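Local coordinates for protein MDM10 isoform 1 (Saccharomyces cerevisiae, PDB 7BTX) that serves in the ERMES complex that tethers the endoplasmic reticulum to mitochondria, and takes part in late assembly of the outer-membrane TOM translocase, at residues 42-47 / 486-491; 35-40 / 417-422; 312-317 / 411-416; 444-449 / 478-483. All coordinates share one frame; numbering follows the deposited sequence.

Contact 1 (42-47 / 486-491)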
loop_
_atom_site.group_PDB
_atom_site.type_symbol
_atom_site.label_atom_id
_atom_site.label_comp_id
_atom_site.label_asym_id
_atom_site.label_seq_id
_atom_site.Cartn_x
_atom_site.Cartn_y
_atom_site.Cartn_z
ATOM N N ALA D 42 15.536 7.164 4.331
ATOM C CA ALA D 42 14.312 7.934 4.501
ATOM C C ALA D 42 14.271 8.424 5.938
ATOM O O ALA D 42 15.107 8.043 6.761
ATOM C CB ALA D 42 13.065 7.113 4.194
ATOM N N ILE D 43 13.286 9.269 6.237
ATOM C CA ILE D 43 13.058 9.682 7.617
ATOM C C ILE D 43 12.398 8.537 8.366
ATOM O O ILE D 43 11.371 8.005 7.932
ATOM C CB ILE D 43 12.198 10.951 7.675
ATOM C CG1 ILE D 43 12.646 11.947 6.610
ATOM C CG2 ILE D 43 12.268 11.567 9.055
ATOM C CD1 ILE D 43 14.014 12.523 6.849
ATOM N N HIS D 44 12.985 8.152 9.494
ATOM C CA HIS D 44 12.608 6.923 10.180
ATOM C C HIS D 44 12.538 7.198 11.670
ATOM O O HIS D 44 13.514 7.663 12.259
ATOM C CB HIS D 44 13.612 5.811 9.872
ATOM C CG HIS D 44 13.222 4.473 10.409
ATOM N ND1 HIS D 44 12.614 3.511 9.633
ATOM C CD2 HIS D 44 13.367 3.927 11.639
ATOM C CE1 HIS D 44 12.387 2.436 10.365
ATOM N NE2 HIS D 44 12.836 2.662 11.586
ATOM N N LEU D 45 11.390 6.922 12.279
ATOM C CA LEU D 45 11.197 7.118 13.706
ATOM C C LEU D 45 11.083 5.766 14.389
ATOM O O LEU D 45 10.666 4.783 13.777
ATOM C CB LEU D 45 9.950 7.953 14.003
ATOM C CG LEU D 45 9.989 9.468 13.789
ATOM C CD1 LEU D 45 9.805 9.867 12.333
ATOM C CD2 LEU D 45 8.957 10.145 14.650
ATOM N N GLN D 46 11.463 5.720 15.663
ATOM C CA GLN D 46 11.437 4.473 16.409
ATOM C C GLN D 46 11.335 4.778 17.894
ATOM O O GLN D 46 12.027 5.659 18.395
ATOM C CB GLN D 46 12.679 3.624 16.124
ATOM C CG GLN D 46 12.799 2.398 16.999
ATOM C CD GLN D 46 13.766 1.387 16.468
ATOM O OE1 GLN D 46 14.359 1.573 15.410
ATOM N NE2 GLN D 46 13.934 0.299 17.199
ATOM N N ILE D 47 10.460 4.061 18.587
ATOM C CA ILE D 47 10.351 4.153 20.035
ATOM C C ILE D 47 10.345 2.739 20.594
ATOM O O ILE D 47 9.662 1.860 20.063
ATOM C CB ILE D 47 9.106 4.962 20.460
ATOM C CG1 ILE D 47 8.833 4.837 21.961
ATOM C CG2 ILE D 47 7.907 4.617 19.597
ATOM C CD1 ILE D 47 7.977 5.928 22.513
ATOM N N GLY D 486 19.160 10.495 4.492
ATOM C CA GLY D 486 18.248 9.940 5.475
ATOM C C GLY D 486 18.486 10.396 6.898
ATOM O O GLY D 486 19.628 10.606 7.302
ATOM N N ILE D 487 17.414 10.569 7.664
ATOM C CA ILE D 487 17.496 10.892 9.080
ATOM C C ILE D 487 16.827 9.753 9.850
ATOM O O ILE D 487 15.957 9.057 9.334
ATOM C CB ILE D 487 16.858 12.265 9.400
ATOM C CG1 ILE D 487 17.330 13.314 8.398
ATOM C CG2 ILE D 487 17.265 12.786 10.764
ATOM C CD1 ILE D 487 16.648 14.652 8.531
ATOM N N GLN D 488 17.265 9.542 11.089
ATOM C CA GLN D 488 16.756 8.443 11.895
ATOM C C GLN D 488 16.597 8.853 13.350
ATOM O O GLN D 488 17.567 8.849 14.110
ATOM C CB GLN D 488 17.683 7.239 11.779
ATOM C CG GLN D 488 17.217 6.013 12.514
ATOM C CD GLN D 488 17.510 4.749 11.752
ATOM O OE1 GLN D 488 17.966 4.792 10.613
ATOM N NE2 GLN D 488 17.243 3.609 12.372
ATOM N N PHE D 489 15.384 9.218 13.746
ATOM C CA PHE D 489 15.103 9.546 15.131
ATOM C C PHE D 489 14.759 8.279 15.902
ATOM O O PHE D 489 14.220 7.318 15.352
ATOM C CB PHE D 489 13.954 10.547 15.236
ATOM C CG PHE D 489 14.128 11.774 14.387
ATOM C CD1 PHE D 489 13.611 11.827 13.101
ATOM C CD2 PHE D 489 14.788 12.882 14.882
ATOM C CE1 PHE D 489 13.769 12.954 12.324
ATOM C CE2 PHE D 489 14.945 14.013 14.109
ATOM C CZ PHE D 489 14.436 14.047 12.831
ATOM N N GLN D 490 15.069 8.286 17.194
ATOM C CA GLN D 490 14.955 7.068 17.980
ATOM C C GLN D 490 14.874 7.423 19.453
ATOM O O GLN D 490 15.639 8.258 19.930
ATOM C CB GLN D 490 16.149 6.146 17.716
ATOM C CG GLN D 490 16.307 5.008 18.680
ATOM C CD GLN D 490 17.203 3.941 18.129
ATOM O OE1 GLN D 490 17.371 3.828 16.918
ATOM N NE2 GLN D 490 17.794 3.150 19.012
ATOM N N TYR D 491 13.940 6.797 20.160
ATOM C CA TYR D 491 13.794 6.943 21.598
ATOM C C TYR D 491 13.706 5.558 22.223
ATOM O O TYR D 491 13.177 4.626 21.619
ATOM C CB TYR D 491 12.553 7.771 21.941
ATOM C CG TYR D 491 12.318 7.959 23.413
ATOM C CD1 TYR D 491 13.165 8.742 24.171
ATOM C CD2 TYR D 491 11.244 7.359 24.044
ATOM C CE1 TYR D 491 12.955 8.916 25.520
ATOM C CE2 TYR D 491 11.026 7.525 25.390
ATOM C CZ TYR D 491 11.886 8.304 26.121
ATOM O OH TYR D 491 11.673 8.478 27.464
#
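Ile43 meets Ile487 and Phe489 at the seam where 42-47 and 486-491 run the same way, their directions only 3° apart. From CB the Ile43 side chain forks. CG2, anti to the backbone N, comes in the ring plane to the edge of Phe489, 3.9 Å from CE1. The other branch, through CG1, carries CD1 across to Ile487, where it touches CG1 at 3.7 Å and lies about as near to CB and CD1. Leu45 CD1 reaches the same phenyl ring more loosely. Farther along, Ile47 CD1 meets the edge of the Tyr491 ring, 3.9 Å from CD2.

Alternate residues put polar groups on the other side. His44 and Gln488 lie alongside each other, imidazole and amide planes 43° apart, with His44 CD2 4.0 Å from Gln488 NE2. Gln46 and Gln490 form a second row of extended chains pointing the same way, their amides turned 28° from each other.

The straightest main-chain bond runs from Tyr491 N to Gln46 O, 2.8 Å; those from His44 N to Ile487 O and from Phe489 N to His44 O are weak. CA-H...O contacts, such as Gln490 CA to Gln46 O, fill in between.

This is the parallel closure of first and last strands known from mitochondrial porin-type barrels. Strand 44-48 is bonded on its far side to strand 55-62, through pairs such as Leu45 with Phe61, while 486-491 is bonded on its own far side to strand 439-447, through Gly443 and Leu439.

Contact 2 (35-40 / 417-422)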
loop_
_atom_site.group_PDB
_atom_site.type_symbol
_atom_site.label_atom_id
_atom_site.label_comp_id
_atom_site.label_asym_id
_atom_site.label_seq_id
_atom_site.Cartn_x
_atom_site.Cartn_y
_atom_site.Cartn_z
ATOM N N LEU D 35 34.150 1.233 7.864
ATOM C CA LEU D 35 33.963 1.283 6.422
ATOM C C LEU D 35 32.541 0.964 6.001
ATOM O O LEU D 35 31.966 1.681 5.177
ATOM C CB LEU D 35 34.907 0.300 5.730
ATOM C CG LEU D 35 36.392 0.335 6.063
ATOM C CD1 LEU D 35 37.079 -0.681 5.217
ATOM C CD2 LEU D 35 37.001 1.674 5.876
ATOM N N ASP D 36 31.959 -0.106 6.538
ATOM C CA ASP D 36 30.738 -0.691 6.000
ATOM C C ASP D 36 29.499 -0.328 6.808
ATOM O O ASP D 36 28.585 -1.148 6.926
ATOM C CB ASP D 36 30.883 -2.207 5.919
ATOM C CG ASP D 36 32.082 -2.632 5.103
ATOM O OD1 ASP D 36 32.446 -1.902 4.159
ATOM O OD2 ASP D 36 32.663 -3.692 5.407
ATOM N N PHE D 37 29.437 0.882 7.359
ATOM C CA PHE D 37 28.253 1.276 8.105
ATOM C C PHE D 37 27.107 1.590 7.144
ATOM O O PHE D 37 27.268 1.624 5.921
ATOM C CB PHE D 37 28.563 2.449 9.035
ATOM C CG PHE D 37 29.116 3.666 8.349
ATOM C CD1 PHE D 37 30.479 3.850 8.238
ATOM C CD2 PHE D 37 28.274 4.656 7.872
ATOM C CE1 PHE D 37 30.989 4.975 7.631
ATOM C CE2 PHE D 37 28.784 5.778 7.262
ATOM C CZ PHE D 37 30.139 5.937 7.145
ATOM N N ARG D 38 25.928 1.825 7.708
ATOM C CA ARG D 38 24.698 1.905 6.936
ATOM C C ARG D 38 24.137 3.317 6.983
ATOM O O ARG D 38 24.061 3.927 8.053
ATOM C CB ARG D 38 23.665 0.907 7.461
ATOM C CG ARG D 38 22.582 0.566 6.459
ATOM C CD ARG D 38 23.172 -0.067 5.218
ATOM N NE ARG D 38 23.674 -1.409 5.488
ATOM C CZ ARG D 38 22.947 -2.514 5.375
ATOM N NH1 ARG D 38 21.680 -2.439 4.991
ATOM N NH2 ARG D 38 23.484 -3.694 5.644
ATOM N N ILE D 39 23.739 3.822 5.820
ATOM C CA ILE D 39 23.142 5.146 5.676
ATOM C C ILE D 39 21.627 4.987 5.637
ATOM O O ILE D 39 21.123 4.107 4.926
ATOM C CB ILE D 39 23.664 5.849 4.412
ATOM C CG1 ILE D 39 25.175 6.037 4.490
ATOM C CG2 ILE D 39 22.990 7.187 4.203
ATOM C CD1 ILE D 39 25.629 6.719 5.728
ATOM N N PRO D 40 20.870 5.781 6.395
ATOM C CA PRO D 40 19.411 5.741 6.274
ATOM C C PRO D 40 18.955 6.272 4.926
ATOM O O PRO D 40 19.597 7.133 4.322
ATOM C CB PRO D 40 18.939 6.646 7.416
ATOM C CG PRO D 40 20.093 6.740 8.338
ATOM C CD PRO D 40 21.300 6.670 7.484
ATOM N N LYS D 417 31.153 10.107 10.820
ATOM C CA LYS D 417 31.725 8.906 10.204
ATOM C C LYS D 417 31.770 9.097 8.688
ATOM O O LYS D 417 30.735 9.110 8.026
ATOM C CB LYS D 417 30.929 7.665 10.572
ATOM C CG LYS D 417 31.136 7.155 11.979
ATOM C CD LYS D 417 30.051 6.179 12.370
ATOM C CE LYS D 417 30.301 4.816 11.766
ATOM N NZ LYS D 417 31.406 4.103 12.457
ATOM N N LEU D 418 32.979 9.210 8.147
ATOM C CA LEU D 418 33.162 9.229 6.705
ATOM C C LEU D 418 33.654 7.869 6.216
ATOM O O LEU D 418 34.281 7.114 6.956
ATOM C CB LEU D 418 34.154 10.314 6.295
ATOM C CG LEU D 418 33.723 11.778 6.213
ATOM C CD1 LEU D 418 33.622 12.440 7.581
ATOM C CD2 LEU D 418 34.678 12.540 5.321
ATOM N N SER D 419 33.362 7.554 4.953
ATOM C CA SER D 419 33.930 6.359 4.332
ATOM C C SER D 419 33.988 6.468 2.815
ATOM O O SER D 419 32.981 6.266 2.133
ATOM C CB SER D 419 33.145 5.101 4.702
ATOM O OG SER D 419 31.893 5.069 4.055
ATOM N N THR D 420 35.172 6.742 2.281
ATOM C CA THR D 420 35.335 6.924 0.847
ATOM C C THR D 420 35.675 5.602 0.172
ATOM O O THR D 420 36.556 4.876 0.624
ATOM C CB THR D 420 36.448 7.934 0.583
ATOM O OG1 THR D 420 36.188 9.134 1.317
ATOM C CG2 THR D 420 36.533 8.267 -0.896
ATOM N N SER D 421 34.974 5.284 -0.912
ATOM C CA SER D 421 35.380 4.175 -1.766
ATOM C C SER D 421 35.960 4.730 -3.061
ATOM O O SER D 421 35.797 5.919 -3.347
ATOM C CB SER D 421 34.204 3.248 -2.057
ATOM O OG SER D 421 34.588 2.199 -2.922
ATOM N N LEU D 422 36.642 3.899 -3.848
ATOM C CA LEU D 422 37.245 4.391 -5.083
ATOM C C LEU D 422 36.807 3.587 -6.298
ATOM O O LEU D 422 36.749 4.123 -7.408
ATOM C CB LEU D 422 38.768 4.384 -4.980
ATOM C CG LEU D 422 39.448 5.709 -4.633
ATOM C CD1 LEU D 422 39.214 6.116 -3.193
ATOM C CD2 LEU D 422 40.932 5.619 -4.923
#
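Phe37 is the residue of 35-40 that does most of the touching, and Lys417 lies over its ring. The first kind of interaction is CH-pi. Lys417 CE sits above one face of the phenyl group, 4.1 Å from the centroid and 29° off the normal, and CB lies over that face nearer the rim. The lysine chain is bent at its last two torsions (chi3 78°, chi4 74°), which turns CE back over the aromatic carbons while the two side chains run antiparallel alongside one another.

Van der Waals contacts come second. Phe37 CE1 is 3.6 Å from Ser419 CB, and Leu35 O approaches Ser419 OG at the same distance, too far to count as a bond. Backbone carbonyls supply a third group. Lys417 O lies beside Phe37 CZ, and Leu418 O stands at the ring edge, near its plane, 4.0 Å from CE1.

The charged groups find their partners beyond the two segments. Lys417 NZ donates to Thr33 O and forms a salt bridge with Glu312 OE1. Lys428 on strand 426-434 makes a cation-pi contact with Phe37, and its NZ bonds to both Phe37 O and Leu35 O.

Placed between helix 30-33 and the first barrel strand, 35-40 probably lies against the inner side of the barrel wall, as N-terminal segments do in porin-type relatives. The chemistry implies that the segment is fixed to the wall by an aromatic ring lying against lysine methylenes, with the ammonium of Lys428 binding its carbonyls, and not by adding a further strand to the sheet.

Contact 3 (312-317 / 411-416)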
loop_
_atom_site.group_PDB
_atom_site.type_symbol
_atom_site.label_atom_id
_atom_site.label_comp_id
_atom_site.label_asym_id
_atom_site.label_seq_id
_atom_site.Cartn_x
_atom_site.Cartn_y
_atom_site.Cartn_z
ATOM N N GLU D 312 36.383 7.962 11.312
ATOM C CA GLU D 312 35.379 8.378 12.291
ATOM C C GLU D 312 35.940 9.331 13.343
ATOM O O GLU D 312 37.128 9.292 13.674
ATOM C CB GLU D 312 34.702 7.207 13.013
ATOM C CG GLU D 312 35.389 6.676 14.256
ATOM C CD GLU D 312 34.581 5.593 14.939
ATOM O OE1 GLU D 312 33.494 5.251 14.436
ATOM O OE2 GLU D 312 35.032 5.084 15.986
ATOM N N PHE D 313 35.101 10.254 13.783
ATOM C CA PHE D 313 35.470 11.237 14.781
ATOM C C PHE D 313 34.444 11.213 15.906
ATOM O O PHE D 313 33.250 11.021 15.674
ATOM C CB PHE D 313 35.546 12.618 14.132
ATOM C CG PHE D 313 35.950 13.719 15.063
ATOM C CD1 PHE D 313 37.092 13.615 15.836
ATOM C CD2 PHE D 313 35.196 14.879 15.141
ATOM C CE1 PHE D 313 37.464 14.642 16.688
ATOM C CE2 PHE D 313 35.562 15.907 15.989
ATOM C CZ PHE D 313 36.697 15.787 16.763
ATOM N N TRP D 314 34.918 11.392 17.134
ATOM C CA TRP D 314 34.036 11.401 18.285
ATOM C C TRP D 314 34.011 12.800 18.892
ATOM O O TRP D 314 34.813 13.665 18.515
ATOM C CB TRP D 314 34.486 10.340 19.291
ATOM C CG TRP D 314 34.020 8.968 18.968
ATOM C CD1 TRP D 314 34.546 8.129 18.037
ATOM C CD2 TRP D 314 32.940 8.257 19.584
ATOM N NE1 TRP D 314 33.856 6.942 18.023
ATOM C CE2 TRP D 314 32.866 6.994 18.967
ATOM C CE3 TRP D 314 32.029 8.564 20.598
ATOM C CZ2 TRP D 314 31.918 6.042 19.326
ATOM C CZ3 TRP D 314 31.087 7.615 20.953
ATOM C CH2 TRP D 314 31.038 6.372 20.318
ATOM N N GLN D 315 33.096 13.009 19.839
ATOM C CA GLN D 315 33.010 14.220 20.644
ATOM C C GLN D 315 32.116 13.913 21.837
ATOM O O GLN D 315 31.346 12.949 21.805
ATOM C CB GLN D 315 32.469 15.401 19.825
ATOM C CG GLN D 315 32.712 16.804 20.404
ATOM C CD GLN D 315 34.142 17.307 20.235
ATOM O OE1 GLN D 315 35.093 16.735 20.768
ATOM N NE2 GLN D 315 34.293 18.398 19.492
ATOM N N LYS D 316 32.219 14.701 22.900
ATOM C CA LYS D 316 31.410 14.510 24.093
ATOM C C LYS D 316 31.153 15.893 24.683
ATOM O O LYS D 316 31.835 16.864 24.345
ATOM C CB LYS D 316 32.115 13.535 25.045
ATOM C CG LYS D 316 31.206 12.847 26.032
ATOM C CD LYS D 316 31.922 11.705 26.714
ATOM C CE LYS D 316 31.047 11.093 27.786
ATOM N NZ LYS D 316 30.844 12.059 28.900
ATOM N N LYS D 317 30.165 16.003 25.565
ATOM C CA LYS D 317 29.663 17.324 25.915
ATOM C C LYS D 317 29.158 17.275 27.355
ATOM O O LYS D 317 29.059 16.206 27.964
ATOM C CB LYS D 317 28.577 17.751 24.910
ATOM C CG LYS D 317 28.232 19.245 24.816
ATOM C CD LYS D 317 27.223 19.507 23.711
ATOM C CE LYS D 317 26.922 20.992 23.559
ATOM N NZ LYS D 317 26.161 21.535 24.720
ATOM N N ILE D 411 24.421 13.607 28.945
ATOM C CA ILE D 411 25.624 13.990 28.221
ATOM C C ILE D 411 25.427 13.720 26.736
ATOM O O ILE D 411 25.091 12.601 26.335
ATOM C CB ILE D 411 26.864 13.243 28.761
ATOM C CG1 ILE D 411 26.498 11.813 29.162
ATOM C CG2 ILE D 411 27.469 13.991 29.932
ATOM C CD1 ILE D 411 27.677 10.966 29.565
ATOM N N PHE D 412 25.627 14.752 25.923
ATOM C CA PHE D 412 25.577 14.596 24.479
ATOM C C PHE D 412 26.783 13.800 23.998
ATOM O O PHE D 412 27.835 13.782 24.638
ATOM C CB PHE D 412 25.547 15.965 23.804
ATOM C CG PHE D 412 24.906 15.965 22.453
ATOM C CD1 PHE D 412 23.577 15.619 22.306
ATOM C CD2 PHE D 412 25.625 16.332 21.332
ATOM C CE1 PHE D 412 22.977 15.619 21.062
ATOM C CE2 PHE D 412 25.028 16.340 20.084
ATOM C CZ PHE D 412 23.705 15.981 19.950
ATOM N N THR D 413 26.619 13.118 22.869
ATOM C CA THR D 413 27.693 12.299 22.308
ATOM C C THR D 413 27.547 12.308 20.793
ATOM O O THR D 413 26.587 11.748 20.263
ATOM C CB THR D 413 27.648 10.872 22.844
ATOM O OG1 THR D 413 27.685 10.884 24.276
ATOM C CG2 THR D 413 28.830 10.093 22.341
ATOM N N SER D 414 28.500 12.924 20.104
ATOM C CA SER D 414 28.456 13.087 18.660
ATOM C C SER D 414 29.476 12.171 18.005
ATOM O O SER D 414 30.605 12.049 18.480
ATOM C CB SER D 414 28.752 14.531 18.271
ATOM O OG SER D 414 27.808 15.409 18.845
ATOM N N VAL D 415 29.075 11.512 16.921
ATOM C CA VAL D 415 29.958 10.648 16.147
ATOM C C VAL D 415 29.804 11.018 14.682
ATOM O O VAL D 415 28.712 10.881 14.124
ATOM C CB VAL D 415 29.642 9.157 16.341
ATOM C CG1 VAL D 415 30.532 8.324 15.464
ATOM C CG2 VAL D 415 29.808 8.740 17.774
ATOM N N TRP D 416 30.887 11.459 14.057
ATOM C CA TRP D 416 30.919 11.717 12.626
ATOM C C TRP D 416 31.678 10.595 11.941
ATOM O O TRP D 416 32.722 10.170 12.422
ATOM C CB TRP D 416 31.601 13.048 12.323
ATOM C CG TRP D 416 30.951 14.211 12.955
ATOM C CD1 TRP D 416 31.104 14.639 14.238
ATOM C CD2 TRP D 416 30.038 15.112 12.334
ATOM N NE1 TRP D 416 30.334 15.752 14.459
ATOM C CE2 TRP D 416 29.670 16.064 13.303
ATOM C CE3 TRP D 416 29.490 15.204 11.053
ATOM C CZ2 TRP D 416 28.783 17.097 13.030
ATOM C CZ3 TRP D 416 28.609 16.228 10.785
ATOM C CH2 TRP D 416 28.264 17.163 11.768
#
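Trp314 lies flat against Val415 where strand 313-316 pairs antiparallel with the first part of barrel strand 413-420, itself bonded on its other side to strand 426-434. In this tightly packed part Val415 CG2 sits almost on the normal of the six-membered ring, 3.4 Å from its centroid, and Thr413 CG2 touches the edge of the same ring at CZ3 (3.6 Å). Its own strand fixes the indole: NE1 donates in the ring plane to Glu312 OE2 (3.0 Å), met from above the carboxylate plane. The backbone is firmest here too, with Phe313 N to Trp416 O (2.7 Å, 167°) answered by Trp416 N to Phe313 O. On the other face, Phe313 CD2 and Trp416 CD1 come closest.

Toward 316-317 the pairing loosens; Ser414 N to Gln315 O is a weak bond. Exposed Lys316 brings CE to 3.8 Å from Ile411 CD1, and Lys317 CB rests on Phe412 CB. With an alanine in place of Ile411, CD1 and CG2 go, and the Lys316 methylenes would probably lose the methyl beside them and turn more freely.

The chemistry implies one end anchored by carboxylate, indole and main-chain bonds, another where aliphatic chains meet beside a weak bond.

Contact 4 (444-449 / 478-483)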
loop_
_atom_site.group_PDB
_atom_site.type_symbol
_atom_site.label_atom_id
_atom_site.label_comp_id
_atom_site.label_asym_id
_atom_site.label_seq_id
_atom_site.Cartn_x
_atom_site.Cartn_y
_atom_site.Cartn_z
ATOM N N THR D 444 24.201 10.875 4.777
ATOM C CA THR D 444 24.048 10.983 3.335
ATOM C C THR D 444 25.141 10.198 2.628
ATOM O O THR D 444 26.122 9.765 3.232
ATOM C CB THR D 444 24.085 12.442 2.870
ATOM O OG1 THR D 444 23.830 12.496 1.463
ATOM C CG2 THR D 444 25.433 13.055 3.151
ATOM N N GLU D 445 24.951 10.023 1.327
ATOM C CA GLU D 445 25.926 9.388 0.458
ATOM C C GLU D 445 26.057 10.229 -0.801
ATOM O O GLU D 445 25.069 10.777 -1.289
ATOM C CB GLU D 445 25.509 7.960 0.106
ATOM C CG GLU D 445 26.560 7.175 -0.643
ATOM C CD GLU D 445 26.104 5.782 -1.005
ATOM O OE1 GLU D 445 24.904 5.491 -0.852
ATOM O OE2 GLU D 445 26.947 4.972 -1.440
ATOM N N LEU D 446 27.272 10.367 -1.309
ATOM C CA LEU D 446 27.504 11.105 -2.537
ATOM C C LEU D 446 28.108 10.169 -3.570
ATOM O O LEU D 446 28.673 9.133 -3.232
ATOM C CB LEU D 446 28.423 12.305 -2.295
ATOM C CG LEU D 446 28.084 13.162 -1.075
ATOM C CD1 LEU D 446 29.083 14.280 -0.912
ATOM C CD2 LEU D 446 26.696 13.728 -1.191
ATOM N N VAL D 447 27.952 10.518 -4.843
ATOM C CA VAL D 447 28.560 9.783 -5.947
ATOM C C VAL D 447 29.263 10.795 -6.836
ATOM O O VAL D 447 28.629 11.727 -7.338
ATOM C CB VAL D 447 27.526 8.972 -6.750
ATOM C CG1 VAL D 447 28.158 8.412 -7.999
ATOM C CG2 VAL D 447 26.962 7.845 -5.913
ATOM N N PHE D 448 30.564 10.609 -7.040
ATOM C CA PHE D 448 31.424 11.675 -7.529
ATOM C C PHE D 448 31.639 11.664 -9.034
ATOM O O PHE D 448 32.464 12.438 -9.526
ATOM C CB PHE D 448 32.773 11.616 -6.818
ATOM C CG PHE D 448 32.836 12.459 -5.587
ATOM C CD1 PHE D 448 33.224 13.785 -5.658
ATOM C CD2 PHE D 448 32.485 11.933 -4.359
ATOM C CE1 PHE D 448 33.278 14.566 -4.521
ATOM C CE2 PHE D 448 32.534 12.708 -3.222
ATOM C CZ PHE D 448 32.930 14.028 -3.303
ATOM N N THR D 449 30.925 10.830 -9.779
ATOM C CA THR D 449 30.986 10.903 -11.237
ATOM C C THR D 449 29.668 10.444 -11.854
ATOM O O THR D 449 28.925 11.247 -12.419
ATOM C CB THR D 449 32.149 10.059 -11.810
ATOM O OG1 THR D 449 33.391 10.735 -11.577
ATOM C CG2 THR D 449 31.978 9.845 -13.307
ATOM N N ILE D 478 28.961 19.941 -12.096
ATOM C CA ILE D 478 28.357 19.464 -10.848
ATOM C C ILE D 478 28.568 17.955 -10.726
ATOM O O ILE D 478 27.649 17.170 -11.004
ATOM C CB ILE D 478 26.874 19.867 -10.721
ATOM C CG1 ILE D 478 26.685 21.365 -10.988
ATOM C CG2 ILE D 478 26.365 19.600 -9.312
ATOM C CD1 ILE D 478 26.122 21.722 -12.357
ATOM N N PRO D 479 29.782 17.502 -10.398
ATOM C CA PRO D 479 30.071 16.065 -10.397
ATOM C C PRO D 479 29.494 15.272 -9.234
ATOM O O PRO D 479 29.537 14.035 -9.282
ATOM C CB PRO D 479 31.602 16.043 -10.341
ATOM C CG PRO D 479 31.936 17.234 -9.526
ATOM C CD PRO D 479 30.918 18.288 -9.884
ATOM N N VAL D 480 28.957 15.925 -8.209
ATOM C CA VAL D 480 28.482 15.256 -7.003
ATOM C C VAL D 480 26.972 15.097 -7.090
ATOM O O VAL D 480 26.258 16.054 -7.412
ATOM C CB VAL D 480 28.877 16.062 -5.753
ATOM C CG1 VAL D 480 28.438 15.355 -4.493
ATOM C CG2 VAL D 480 30.362 16.323 -5.741
ATOM N N PHE D 481 26.476 13.895 -6.802
ATOM C CA PHE D 481 25.038 13.653 -6.737
ATOM C C PHE D 481 24.699 12.990 -5.410
ATOM O O PHE D 481 25.163 11.865 -5.146
ATOM C CB PHE D 481 24.548 12.800 -7.907
ATOM C CG PHE D 481 23.132 13.096 -8.299
ATOM C CD1 PHE D 481 22.857 13.976 -9.330
ATOM C CD2 PHE D 481 22.076 12.527 -7.607
ATOM C CE1 PHE D 481 21.556 14.266 -9.678
ATOM C CE2 PHE D 481 20.771 12.816 -7.951
ATOM C CZ PHE D 481 20.512 13.684 -8.988
ATOM N N PRO D 482 23.897 13.627 -4.557
ATOM C CA PRO D 482 23.591 13.046 -3.244
ATOM C C PRO D 482 22.536 11.954 -3.269
ATOM O O PRO D 482 21.354 12.226 -3.039
ATOM C CB PRO D 482 23.110 14.257 -2.438
ATOM C CG PRO D 482 22.604 15.205 -3.449
ATOM C CD PRO D 482 23.450 15.023 -4.662
ATOM N N ALA D 483 22.942 10.718 -3.541
ATOM C CA ALA D 483 22.032 9.588 -3.442
ATOM C C ALA D 483 21.775 9.229 -1.982
ATOM O O ALA D 483 22.677 9.293 -1.147
ATOM C CB ALA D 483 22.600 8.382 -4.182
#
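Leu446 is turned by its first torsion (chi1 -46°) to lay CD1 on Val480 CG1 and CD2 on Pro482 CB, both at 3.8 Å; chi1 of -178° in Val480 brings CG1 to face Leu446 and leaves CG2 to touch Phe448 CE1 at 3.6 Å. The arrangement is an irregular antiparallel return of the chain along the end of barrel strand 439-447, with an inverse gamma turn centred on Pro482.

Two main-chain bonds hold the middle, Val447 N to Phe481 O and Phe481 N to Val447 O, each 3.1 Å and the first the more bent. Beyond the proline only a weak bond, Glu445 N to Ala483 O, remains. An alanine at Leu446 lacks both methyls, so that Pro482 would probably lose its apolar neighbour across the contact and Val480 CG1 the methyl beside it, with CB alone still touching.

Beyond the two segments, Phe481 meets an aromatic side chain of another protein's chain edge-to-face, and Thr449 O accepts from a basic side chain there. In the turn itself, Ala483 N bonds weakly to Phe481 O, at 3.0 Å.

How the contacts relate
Contact 2 is the partly buried one, its centre about 14 Å from that of the chain; contacts 1, 3 and 4 are surface contacts on the barrel wall. Contacts 2 and 3 share strand 413-420 and are joined by the salt bridge between Lys417 NZ and Glu312 OE1. The sheet holding that strand ends in strand 439-447, used by contact 4. Segment 35-40 reaches two more of them: Ile39 packs on Thr444 of contact 4, and Pro40 on Gly486 and Gln488 of contact 1. The wall contacts rest largely on main-chain bonds, parallel in contact 1, antiparallel in contact 3 and irregularly so in contact 4, whereas contact 2 relies on a ring and lysines.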